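Local coordinates for protein dermonecrotic toxin (Pasteurella multocida, PDB 2EBF) that acts as a mitogenic toxin that induces bone resorption and is linked to severe atrophic rhinitis in pigs, this chain being its C-terminal region, at residues P40-W52 / P734-L746. Sequence-based numbering, arbitrary orientation.
Sequences PYSPFRIGLEGVW and PPLFTKPRLTRAL
Pro-43 and Phe-44 meet Phe-737 at the apolar centre. CG of Pro-43 lies 3.9 Å from CD1 of Phe-737 and also sits over one face of its neighbour's ring, that of Phe-44. The two phenyl rings run nearly parallel, planes at 28°, but are slid apart, and CZ of Phe-44 comes within 3.7 Å of CE1 of Phe-737. Phe-737 has CG between its backbone N and carbonyl carbon (chi1 86°), which sets its ring over CG2 of Thr-738. Tyr-41 touches CB of Pro-740 with CD2, at the ring edge.

Arg-45 reaches across with an extended chain. Its NH2 donates to O of Arg-741 at 2.6 Å, and NH1 adds a weak bond to the same oxygen. NH1 also donates to O of Ser-42, from above that carbonyl plane, which holds the guanidinium between both segments. Arg-741 turns back, its NH2 bonded to O of Phe-737 at 3.0 Å, while NH1 makes a salt bridge with Glu-133. OG1 of Thr-743 donates to OE2 of Glu-49 at 2.7 Å, from above the carboxylate plane. Waters bridge Tyr-41 O to Arg-741 N and Gly-47 N to Thr-743 OG1.

This irregular loop-to-loop contact lays the C-terminal tail, after helix 726-730, along the near-N-terminal loop before helix 54-60. That loop has type I turns at Ser-42 to Arg-45 and Leu-48 to Val-51, and an ST turn in which Ser-42 OG accepts from Phe-44 N.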
loop_
_atom_site.group_PDB
_atom_site.type_symbol
_atom_site.label_atom_id
_atom_site.label_comp_id
_atom_site.label_asym_id
_atom_site.label_seq_id
_atom_site.Cartn_x
_atom_site.Cartn_y
_atom_site.Cartn_z
ATOM N N PRO A 40 16.473 20.955 9.575
ATOM C CA PRO A 40 15.915 21.804 10.624
ATOM C C PRO A 40 14.847 22.763 10.093
ATOM O O PRO A 40 14.112 23.368 10.875
ATOM C CB PRO A 40 17.132 22.598 11.115
ATOM C CG PRO A 40 18.064 22.610 9.966
ATOM C CD PRO A 40 17.900 21.249 9.344
ATOM N N TYR A 41 14.765 22.896 8.768
ATOM C CA TYR A 41 13.781 23.799 8.159
ATOM C C TYR A 41 12.502 23.096 7.720
ATOM O O TYR A 41 11.550 23.757 7.310
ATOM C CB TYR A 41 14.382 24.533 6.960
ATOM C CG TYR A 41 15.514 25.466 7.304
ATOM C CD1 TYR A 41 16.815 25.168 6.916
ATOM C CD2 TYR A 41 15.287 26.645 8.021
ATOM C CE1 TYR A 41 17.859 26.009 7.224
ATOM C CE2 TYR A 41 16.336 27.501 8.337
ATOM C CZ TYR A 41 17.616 27.171 7.928
ATOM O OH TYR A 41 18.671 27.990 8.221
ATOM N N SER A 42 12.486 21.769 7.782
ATOM C CA SER A 42 11.301 21.012 7.388
ATOM C C SER A 42 10.204 21.126 8.445
ATOM O O SER A 42 10.498 21.015 9.635
ATOM C CB SER A 42 11.650 19.541 7.195
ATOM O OG SER A 42 10.488 18.834 6.804
ATOM N N PRO A 43 8.936 21.345 8.019
ATOM C CA PRO A 43 7.845 21.285 8.989
ATOM C C PRO A 43 7.679 19.894 9.605
ATOM O O PRO A 43 7.068 19.769 10.670
ATOM C CB PRO A 43 6.596 21.629 8.148
ATOM C CG PRO A 43 6.989 21.302 6.735
ATOM C CD PRO A 43 8.447 21.646 6.657
ATOM N N PHE A 44 8.228 18.868 8.955
ATOM C CA PHE A 44 8.012 17.474 9.370
ATOM C C PHE A 44 9.187 16.881 10.123
ATOM O O PHE A 44 9.429 15.677 10.063
ATOM C CB PHE A 44 7.653 16.602 8.156
ATOM C CG PHE A 44 6.440 17.096 7.407
ATOM C CD1 PHE A 44 6.403 17.080 6.013
ATOM C CD2 PHE A 44 5.355 17.607 8.098
ATOM C CE1 PHE A 44 5.281 17.554 5.316
ATOM C CE2 PHE A 44 4.224 18.109 7.413
ATOM C CZ PHE A 44 4.191 18.066 6.015
ATOM N N ARG A 45 9.907 17.717 10.852
ATOM C CA ARG A 45 11.141 17.249 11.484
ATOM C C ARG A 45 10.898 16.507 12.814
ATOM O O ARG A 45 11.830 15.970 13.411
ATOM C CB ARG A 45 12.128 18.404 11.647
ATOM C CG ARG A 45 11.639 19.521 12.511
ATOM C CD ARG A 45 12.685 20.620 12.600
ATOM N NE ARG A 45 12.251 21.655 13.528
ATOM C CZ ARG A 45 11.410 22.637 13.221
ATOM N NH1 ARG A 45 10.899 22.743 11.990
ATOM N NH2 ARG A 45 11.079 23.523 14.150
ATOM N N ILE A 46 9.640 16.456 13.254
ATOM C CA ILE A 46 9.261 15.692 14.471
ATOM C C ILE A 46 10.135 16.113 15.660
ATOM O O ILE A 46 10.758 15.286 16.347
ATOM C CB ILE A 46 9.270 14.147 14.233
ATOM C CG1 ILE A 46 8.437 13.780 12.998
ATOM C CG2 ILE A 46 8.687 13.397 15.415
ATOM C CD1 ILE A 46 9.276 13.429 11.841
ATOM N N GLY A 47 10.201 17.427 15.867
ATOM C CA GLY A 47 11.045 18.011 16.900
ATOM C C GLY A 47 10.526 17.671 18.282
ATOM O O GLY A 47 9.304 17.607 18.494
ATOM N N LEU A 48 11.452 17.449 19.217
ATOM C CA LEU A 48 11.096 17.059 20.588
ATOM C C LEU A 48 11.250 18.166 21.630
ATOM O O LEU A 48 11.231 17.891 22.824
ATOM C CB LEU A 48 11.891 15.825 21.008
ATOM C CG LEU A 48 11.616 14.558 20.186
ATOM C CD1 LEU A 48 12.563 13.464 20.587
ATOM C CD2 LEU A 48 10.147 14.112 20.337
ATOM N N GLU A 49 11.370 19.416 21.180
ATOM C CA GLU A 49 11.552 20.552 22.099
ATOM C C GLU A 49 10.390 20.758 23.066
ATOM O O GLU A 49 10.570 21.333 24.141
ATOM C CB GLU A 49 11.829 21.854 21.340
ATOM C CG GLU A 49 13.130 21.851 20.558
ATOM C CD GLU A 49 12.950 21.476 19.091
ATOM O OE1 GLU A 49 13.708 22.021 18.256
ATOM O OE2 GLU A 49 12.062 20.654 18.764
ATOM N N GLY A 50 9.201 20.299 22.680
ATOM C CA GLY A 50 8.024 20.462 23.521
ATOM C C GLY A 50 7.544 19.199 24.211
ATOM O O GLY A 50 6.421 19.154 24.717
ATOM N N VAL A 51 8.388 18.171 24.229
ATOM C CA VAL A 51 8.037 16.901 24.838
ATOM C C VAL A 51 8.980 16.676 26.014
ATOM O O VAL A 51 10.195 16.727 25.848
ATOM C CB VAL A 51 8.171 15.729 23.824
ATOM C CG1 VAL A 51 7.849 14.393 24.483
ATOM C CG2 VAL A 51 7.289 15.945 22.609
ATOM N N TRP A 52 8.408 16.436 27.193
ATOM C CA TRP A 52 9.172 16.198 28.408
ATOM C C TRP A 52 10.141 15.047 28.230
ATOM O O TRP A 52 9.836 14.064 27.542
ATOM C CB TRP A 52 8.250 15.831 29.570
ATOM C CG TRP A 52 7.431 16.936 30.164
ATOM C CD1 TRP A 52 7.653 18.291 30.088
ATOM C CD2 TRP A 52 6.269 16.765 30.979
ATOM N NE1 TRP A 52 6.677 18.968 30.798
ATOM C CE2 TRP A 52 5.820 18.052 31.352
ATOM C CE3 TRP A 52 5.560 15.638 31.430
ATOM C CZ2 TRP A 52 4.692 18.248 32.152
ATOM C CZ3 TRP A 52 4.437 15.833 32.219
ATOM C CH2 TRP A 52 4.014 17.132 32.570
ATOM N N PRO A 734 6.410 30.144 -1.649
ATOM C CA PRO A 734 6.151 28.718 -1.474
ATOM C C PRO A 734 4.862 28.477 -0.683
ATOM O O PRO A 734 4.357 29.416 -0.038
ATOM C CB PRO A 734 7.359 28.236 -0.655
ATOM C CG PRO A 734 8.456 29.257 -0.927
ATOM C CD PRO A 734 7.679 30.554 -1.010
ATOM N N PRO A 735 4.310 27.241 -0.749
ATOM C CA PRO A 735 3.186 26.904 0.111
ATOM C C PRO A 735 3.491 27.302 1.555
ATOM O O PRO A 735 4.608 27.096 2.045
ATOM C CB PRO A 735 3.075 25.387 -0.037
ATOM C CG PRO A 735 3.508 25.157 -1.457
ATOM C CD PRO A 735 4.687 26.101 -1.611
ATOM N N LEU A 736 2.507 27.904 2.206
ATOM C CA LEU A 736 2.738 28.533 3.512
ATOM C C LEU A 736 3.100 27.566 4.643
ATOM O O LEU A 736 3.808 27.954 5.576
ATOM C CB LEU A 736 1.559 29.431 3.893
ATOM C CG LEU A 736 1.340 30.655 2.994
ATOM C CD1 LEU A 736 0.165 31.470 3.491
ATOM C CD2 LEU A 736 2.626 31.529 2.842
ATOM N N PHE A 737 2.654 26.313 4.548
ATOM C CA PHE A 737 3.042 25.301 5.542
ATOM C C PHE A 737 4.552 25.035 5.543
ATOM O O PHE A 737 5.083 24.475 6.511
ATOM C CB PHE A 737 2.241 23.992 5.378
ATOM C CG PHE A 737 2.832 23.027 4.373
ATOM C CD1 PHE A 737 3.700 22.007 4.778
ATOM C CD2 PHE A 737 2.512 23.138 3.024
ATOM C CE1 PHE A 737 4.240 21.116 3.840
ATOM C CE2 PHE A 737 3.029 22.261 2.081
ATOM C CZ PHE A 737 3.895 21.243 2.483
ATOM N N THR A 738 5.244 25.468 4.481
ATOM C CA THR A 738 6.701 25.305 4.387
ATOM C C THR A 738 7.511 26.494 4.915
ATOM O O THR A 738 8.736 26.402 5.012
ATOM C CB THR A 738 7.188 24.989 2.945
ATOM O OG1 THR A 738 7.026 26.146 2.115
ATOM C CG2 THR A 738 6.418 23.792 2.338
ATOM N N LYS A 739 6.860 27.614 5.235
ATOM C CA LYS A 739 7.592 28.703 5.891
ATOM C C LYS A 739 8.171 28.163 7.212
ATOM O O LYS A 739 7.435 27.616 8.033
ATOM C CB LYS A 739 6.722 29.956 6.098
ATOM C CG LYS A 739 7.493 31.116 6.733
ATOM C CD LYS A 739 6.855 32.466 6.470
ATOM C CE LYS A 739 7.568 33.555 7.261
ATOM N NZ LYS A 739 6.910 34.888 7.114
ATOM N N PRO A 740 9.501 28.244 7.379
ATOM C CA PRO A 740 10.143 27.593 8.525
ATOM C C PRO A 740 9.574 27.997 9.876
ATOM O O PRO A 740 9.371 29.179 10.139
ATOM C CB PRO A 740 11.612 28.012 8.381
ATOM C CG PRO A 740 11.786 28.165 6.897
ATOM C CD PRO A 740 10.505 28.860 6.486
ATOM N N ARG A 741 9.320 27.000 10.714
ATOM C CA ARG A 741 8.698 27.204 12.010
ATOM C C ARG A 741 9.546 26.621 13.117
ATOM O O ARG A 741 10.190 25.588 12.935
ATOM C CB ARG A 741 7.356 26.482 12.068
ATOM C CG ARG A 741 6.216 27.182 11.415
ATOM C CD ARG A 741 4.977 26.303 11.528
ATOM N NE ARG A 741 4.879 25.349 10.425
ATOM C CZ ARG A 741 3.824 24.573 10.199
ATOM N NH1 ARG A 741 2.774 24.599 11.027
ATOM N NH2 ARG A 741 3.828 23.763 9.147
ATOM N N LEU A 742 9.499 27.271 14.279
ATOM C CA LEU A 742 10.004 26.680 15.513
ATOM C C LEU A 742 9.057 25.557 15.938
ATOM O O LEU A 742 7.864 25.548 15.572
ATOM C CB LEU A 742 10.118 27.728 16.623
ATOM C CG LEU A 742 11.214 28.788 16.485
ATOM C CD1 LEU A 742 10.878 30.013 17.333
ATOM C CD2 LEU A 742 12.581 28.221 16.861
ATOM N N THR A 743 9.597 24.602 16.691
ATOM C CA THR A 743 8.795 23.513 17.252
ATOM C C THR A 743 7.731 24.092 18.203
ATOM O O THR A 743 6.628 23.539 18.341
ATOM C CB THR A 743 9.698 22.470 17.929
ATOM O OG1 THR A 743 10.606 21.942 16.952
ATOM C CG2 THR A 743 8.887 21.332 18.505
ATOM N N ARG A 744 8.074 25.216 18.833
ATOM C CA ARG A 744 7.099 26.085 19.507
ATOM C C ARG A 744 6.157 25.319 20.449
ATOM O O ARG A 744 4.923 25.387 20.333
ATOM C CB ARG A 744 6.315 26.907 18.472
ATOM C CG ARG A 744 5.346 27.924 19.055
ATOM C CD ARG A 744 4.012 27.839 18.324
ATOM N NE ARG A 744 2.878 28.046 19.225
ATOM C CZ ARG A 744 1.686 27.473 19.076
ATOM N NH1 ARG A 744 1.462 26.641 18.061
ATOM N NH2 ARG A 744 0.716 27.725 19.949
ATOM N N ALA A 745 6.752 24.567 21.363
ATOM C CA ALA A 745 6.004 23.976 22.453
ATOM C C ALA A 745 6.640 24.495 23.736
ATOM O O ALA A 745 7.128 25.634 23.758
ATOM C CB ALA A 745 6.064 22.478 22.364
ATOM N N LEU A 746 6.636 23.689 24.798
ATOM C CA LEU A 746 7.374 24.048 26.009
ATOM C C LEU A 746 8.867 23.728 25.872
ATOM O O LEU A 746 9.505 24.100 24.884
ATOM C CB LEU A 746 6.773 23.402 27.274
ATOM C CG LEU A 746 6.494 21.903 27.496
ATOM C CD1 LEU A 746 5.354 21.413 26.608
ATOM C CD2 LEU A 746 7.736 21.001 27.381
HETATM O O HOH W 1 11.920 25.487 11.106
HETATM O O HOH W 2 9.547 24.248 9.303
HETATM O O HOH W 3 9.015 20.341 14.888
HETATM O O HOH W 4 12.377 24.786 16.673
#